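Local coordinates for 3-hydroxyadipyl-CoA dehydrogenase (PDB 3MOG), which catalyses the NAD(+)-dependent oxidation of 3-hydroxyadipyl-CoA to 3-oxoadipyl-CoA in the breakdown of phenylacetate, at residues Y198-L206 and F226-I237. Numbering follows the deposited sequence.
Sequences YYSEAWRAL and FPMGPLELTDLI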
loop_
_atom_site.group_PDB
_atom_site.type_symbol
_atom_site.label_atom_id
_atom_site.label_comp_id
_atom_site.label_asym_id
_atom_site.label_seq_id
_atom_site.Cartn_x
_atom_site.Cartn_y
_atom_site.Cartn_z
ATOM N N TYR C 198 16.757 -7.850 -7.815
ATOM C CA TYR C 198 18.201 -7.982 -7.766
ATOM C C TYR C 198 18.760 -6.837 -6.918
ATOM O O TYR C 198 19.629 -7.059 -6.074
ATOM C CB TYR C 198 18.819 -8.023 -9.166
ATOM C CG TYR C 198 20.305 -8.317 -9.169
ATOM C CD1 TYR C 198 20.798 -9.487 -8.594
ATOM C CD2 TYR C 198 21.218 -7.433 -9.760
ATOM C CE1 TYR C 198 22.153 -9.762 -8.579
ATOM C CE2 TYR C 198 22.575 -7.703 -9.757
ATOM C CZ TYR C 198 23.032 -8.869 -9.159
ATOM O OH TYR C 198 24.363 -9.156 -9.139
ATOM N N TYR C 199 18.200 -5.636 -7.090
ATOM C CA TYR C 199 18.639 -4.484 -6.318
ATOM C C TYR C 199 18.039 -4.461 -4.930
ATOM O O TYR C 199 18.743 -4.195 -3.962
ATOM C CB TYR C 199 18.354 -3.175 -7.058
ATOM C CG TYR C 199 18.875 -3.204 -8.463
ATOM C CD1 TYR C 199 17.992 -3.217 -9.545
ATOM C CD2 TYR C 199 20.245 -3.271 -8.720
ATOM C CE1 TYR C 199 18.445 -3.265 -10.835
ATOM C CE2 TYR C 199 20.722 -3.323 -10.034
ATOM C CZ TYR C 199 19.811 -3.320 -11.080
ATOM O OH TYR C 199 20.236 -3.371 -12.383
ATOM N N SER C 200 16.748 -4.758 -4.831
ATOM C CA SER C 200 16.026 -4.546 -3.579
ATOM C C SER C 200 16.301 -5.594 -2.499
ATOM O O SER C 200 16.207 -5.289 -1.296
ATOM C CB SER C 200 14.524 -4.394 -3.830
ATOM O OG SER C 200 13.947 -5.612 -4.247
ATOM N N GLU C 201 16.655 -6.815 -2.899
ATOM C CA GLU C 201 17.112 -7.772 -1.876
ATOM C C GLU C 201 18.424 -7.343 -1.177
ATOM O O GLU C 201 18.548 -7.463 0.053
ATOM C CB GLU C 201 17.146 -9.216 -2.389
ATOM C CG GLU C 201 15.742 -9.848 -2.531
ATOM C CD GLU C 201 14.933 -9.845 -1.232
ATOM O OE1 GLU C 201 13.713 -9.586 -1.280
ATOM O OE2 GLU C 201 15.509 -10.110 -0.158
ATOM N N ALA C 202 19.348 -6.784 -1.953
ATOM C CA ALA C 202 20.599 -6.211 -1.431
ATOM C C ALA C 202 20.402 -5.030 -0.460
ATOM O O ALA C 202 21.011 -5.001 0.610
ATOM C CB ALA C 202 21.440 -5.778 -2.557
ATOM N N TRP C 203 19.574 -4.056 -0.830
ATOM C CA TRP C 203 19.237 -2.962 0.101
ATOM C C TRP C 203 18.652 -3.443 1.434
ATOM O O TRP C 203 18.989 -2.902 2.497
ATOM C CB TRP C 203 18.292 -1.965 -0.552
ATOM C CG TRP C 203 18.892 -1.250 -1.739
ATOM C CD1 TRP C 203 18.439 -1.277 -3.029
ATOM C CD2 TRP C 203 20.042 -0.390 -1.736
ATOM N NE1 TRP C 203 19.240 -0.495 -3.834
ATOM C CE2 TRP C 203 20.234 0.055 -3.068
ATOM C CE3 TRP C 203 20.927 0.052 -0.738
ATOM C CZ2 TRP C 203 21.279 0.915 -3.428
ATOM C CZ3 TRP C 203 21.969 0.908 -1.102
ATOM C CH2 TRP C 203 22.125 1.335 -2.434
ATOM N N ARG C 204 17.800 -4.467 1.381
ATOM C CA ARG C 204 17.232 -5.039 2.599
ATOM C C ARG C 204 18.294 -5.712 3.462
ATOM O O ARG C 204 18.302 -5.541 4.685
ATOM C CB ARG C 204 16.119 -6.020 2.275
ATOM C CG ARG C 204 14.768 -5.348 2.182
ATOM C CD ARG C 204 13.725 -6.375 1.943
ATOM N NE ARG C 204 13.371 -7.108 3.153
ATOM C CZ ARG C 204 12.137 -7.160 3.637
ATOM N NH1 ARG C 204 11.162 -6.504 3.014
ATOM N NH2 ARG C 204 11.875 -7.860 4.732
ATOM N N ALA C 205 19.191 -6.450 2.812
ATOM C CA ALA C 205 20.316 -7.094 3.486
ATOM C C ALA C 205 21.205 -6.020 4.123
ATOM O O ALA C 205 21.535 -6.106 5.300
ATOM C CB ALA C 205 21.108 -7.967 2.494
ATOM N N LEU C 206 21.520 -4.989 3.342
ATOM C CA LEU C 206 22.285 -3.827 3.805
ATOM C C LEU C 206 21.659 -3.091 4.992
ATOM O O LEU C 206 22.371 -2.740 5.930
ATOM C CB LEU C 206 22.505 -2.855 2.653
ATOM C CG LEU C 206 23.690 -1.903 2.695
ATOM C CD1 LEU C 206 24.911 -2.536 3.371
ATOM C CD2 LEU C 206 24.009 -1.518 1.272
ATOM N N PHE C 226 26.451 -13.724 -11.404
ATOM C CA PHE C 226 26.066 -12.439 -12.007
ATOM C C PHE C 226 27.353 -11.687 -12.365
ATOM O O PHE C 226 28.330 -11.806 -11.649
ATOM C CB PHE C 226 25.236 -11.600 -11.028
ATOM C CG PHE C 226 23.823 -12.098 -10.802
ATOM C CD1 PHE C 226 22.798 -11.746 -11.661
ATOM C CD2 PHE C 226 23.515 -12.887 -9.693
ATOM C CE1 PHE C 226 21.473 -12.182 -11.428
ATOM C CE2 PHE C 226 22.213 -13.321 -9.454
ATOM C CZ PHE C 226 21.188 -12.973 -10.322
ATOM N N PRO C 227 27.375 -10.940 -13.483
ATOM C CA PRO C 227 28.623 -10.257 -13.869
ATOM C C PRO C 227 29.058 -9.150 -12.901
ATOM O O PRO C 227 30.256 -8.934 -12.727
ATOM C CB PRO C 227 28.305 -9.666 -15.245
ATOM C CG PRO C 227 26.811 -9.634 -15.329
ATOM C CD PRO C 227 26.323 -10.783 -14.501
ATOM N N MET C 228 28.096 -8.471 -12.276
ATOM C CA MET C 228 28.402 -7.477 -11.250
ATOM C C MET C 228 27.422 -7.580 -10.080
ATOM O O MET C 228 26.234 -7.824 -10.278
ATOM C CB MET C 228 28.382 -6.072 -11.848
ATOM C CG MET C 228 28.715 -4.959 -10.850
ATOM S SD MET C 228 29.547 -3.565 -11.614
ATOM C CE MET C 228 31.041 -4.396 -12.189
ATOM N N GLY C 229 27.934 -7.416 -8.865
ATOM C CA GLY C 229 27.114 -7.385 -7.662
ATOM C C GLY C 229 26.127 -6.233 -7.703
ATOM O O GLY C 229 26.418 -5.190 -8.294
ATOM N N PRO C 230 24.952 -6.416 -7.081
ATOM C CA PRO C 230 23.884 -5.414 -7.216
ATOM C C PRO C 230 24.263 -4.022 -6.684
ATOM O O PRO C 230 23.879 -3.030 -7.277
ATOM C CB PRO C 230 22.745 -6.008 -6.388
ATOM C CG PRO C 230 23.409 -6.872 -5.380
ATOM C CD PRO C 230 24.576 -7.488 -6.140
ATOM N N LEU C 231 25.042 -3.948 -5.609
ATOM C CA LEU C 231 25.303 -2.645 -4.975
ATOM C C LEU C 231 26.345 -1.847 -5.764
ATOM O O LEU C 231 26.132 -0.682 -6.089
ATOM C CB LEU C 231 25.666 -2.821 -3.501
ATOM C CG LEU C 231 24.571 -3.501 -2.657
ATOM C CD1 LEU C 231 25.136 -4.083 -1.384
ATOM C CD2 LEU C 231 23.438 -2.537 -2.323
ATOM N N GLU C 232 27.438 -2.503 -6.136
ATOM C CA GLU C 232 28.394 -1.916 -7.073
ATOM C C GLU C 232 27.739 -1.472 -8.398
ATOM O O GLU C 232 28.032 -0.382 -8.891
ATOM C CB GLU C 232 29.542 -2.882 -7.341
ATOM C CG GLU C 232 30.648 -2.275 -8.183
ATOM C CD GLU C 232 31.842 -3.188 -8.361
ATOM O OE1 GLU C 232 31.943 -4.202 -7.629
ATOM O OE2 GLU C 232 32.680 -2.878 -9.236
ATOM N N LEU C 233 26.861 -2.305 -8.960
ATOM C CA LEU C 233 26.109 -1.951 -10.171
ATOM C C LEU C 233 25.220 -0.722 -9.965
ATOM O O LEU C 233 25.120 0.111 -10.856
ATOM C CB LEU C 233 25.277 -3.134 -10.688
ATOM C CG LEU C 233 24.575 -3.023 -12.050
ATOM C CD1 LEU C 233 25.581 -2.981 -13.183
ATOM C CD2 LEU C 233 23.604 -4.169 -12.263
ATOM N N THR C 234 24.603 -0.576 -8.796
ATOM C CA THR C 234 23.872 0.676 -8.526
ATOM C C THR C 234 24.797 1.905 -8.464
ATOM O O THR C 234 24.409 2.992 -8.908
ATOM C CB THR C 234 22.991 0.630 -7.256
ATOM O OG1 THR C 234 23.801 0.471 -6.083
ATOM C CG2 THR C 234 21.982 -0.493 -7.332
ATOM N N ASP C 235 26.009 1.729 -7.920
ATOM C CA ASP C 235 27.035 2.791 -7.916
ATOM C C ASP C 235 27.474 3.156 -9.335
ATOM O O ASP C 235 27.725 4.318 -9.634
ATOM C CB ASP C 235 28.257 2.398 -7.070
ATOM C CG ASP C 235 28.213 2.958 -5.643
ATOM O OD1 ASP C 235 27.142 3.430 -5.208
ATOM O OD2 ASP C 235 29.263 2.925 -4.950
ATOM N N LEU C 236 27.524 2.164 -10.215
ATOM C CA LEU C 236 27.920 2.389 -11.601
ATOM C C LEU C 236 26.796 2.843 -12.521
ATOM O O LEU C 236 27.059 3.449 -13.552
ATOM C CB LEU C 236 28.580 1.135 -12.164
ATOM C CG LEU C 236 30.091 1.252 -12.337
ATOM C CD1 LEU C 236 30.780 -0.027 -11.910
ATOM C CD2 LEU C 236 30.439 1.614 -13.788
ATOM N N ILE C 237 25.551 2.522 -12.178
ATOM C CA ILE C 237 24.406 3.031 -12.929
ATOM C C ILE C 237 24.157 4.468 -12.468
ATOM O O ILE C 237 23.816 5.344 -13.268
ATOM C CB ILE C 237 23.142 2.132 -12.768
ATOM C CG1 ILE C 237 23.319 0.814 -13.529
ATOM C CG2 ILE C 237 21.874 2.822 -13.312
ATOM C CD1 ILE C 237 22.239 -0.223 -13.233
#
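Tyr198 OH donates a hydrogen bond to Met228 O over 2.6 Å, reaching the carbonyl from a position tilted 24° from its plane. With CG anti to the backbone N (chi1 -173°), the phenol extends across the loop that leads into helix 230-237, and its ring is held between two neighbours. Pro230 CB lies over one face, 4.0 Å from the ring centroid, a CH-pi contact offset toward the rim. The Phe226 ring meets Tyr198 obliquely, the two planes inclined to each other; Tyr198 CE1 stands over the centre of the phenylalanine face.

One turn on, Ala202 CB packs against Pro230 CG at 3.6 Å and also touches Leu231. The CD2 methyl of Leu231 sits on the six-membered ring of Trp203, 3.8 Å from its centroid and almost on the normal, while Leu206 CD2 abuts the same methyl. Tyr199 is a knob in a hole formed by Pro230, Leu233, Thr234 and Ile237: Leu233 CD2 lies at the ring edge, 3.5 Å from Tyr199 OH, and Thr234 CG2 approaches Tyr199 CD2 at 3.6 Å.

Both helices belong to the first of two 3-hydroxyacyl-CoA dehydrogenase C-terminal domains in the chain, an all-helical unit in this family; their local axes approach to 9.4 Å and cross at -111°.

Further out, Thr234 OG1 donates in the carbonyl plane to a lone pair of Leu231 O, which also accepts Asp235 N; this bond probably helps fix the rotation that turns CG2 to Tyr199. Gly229 is the N-cap of helix 230-237, whose first turn is gripped by Asp217, its carboxylate accepting from Leu231 N and Glu232 N. Leu220 of helix 213-223 and Ile397 of helix 390-406 both touch the Tyr198 and Phe226 side chains.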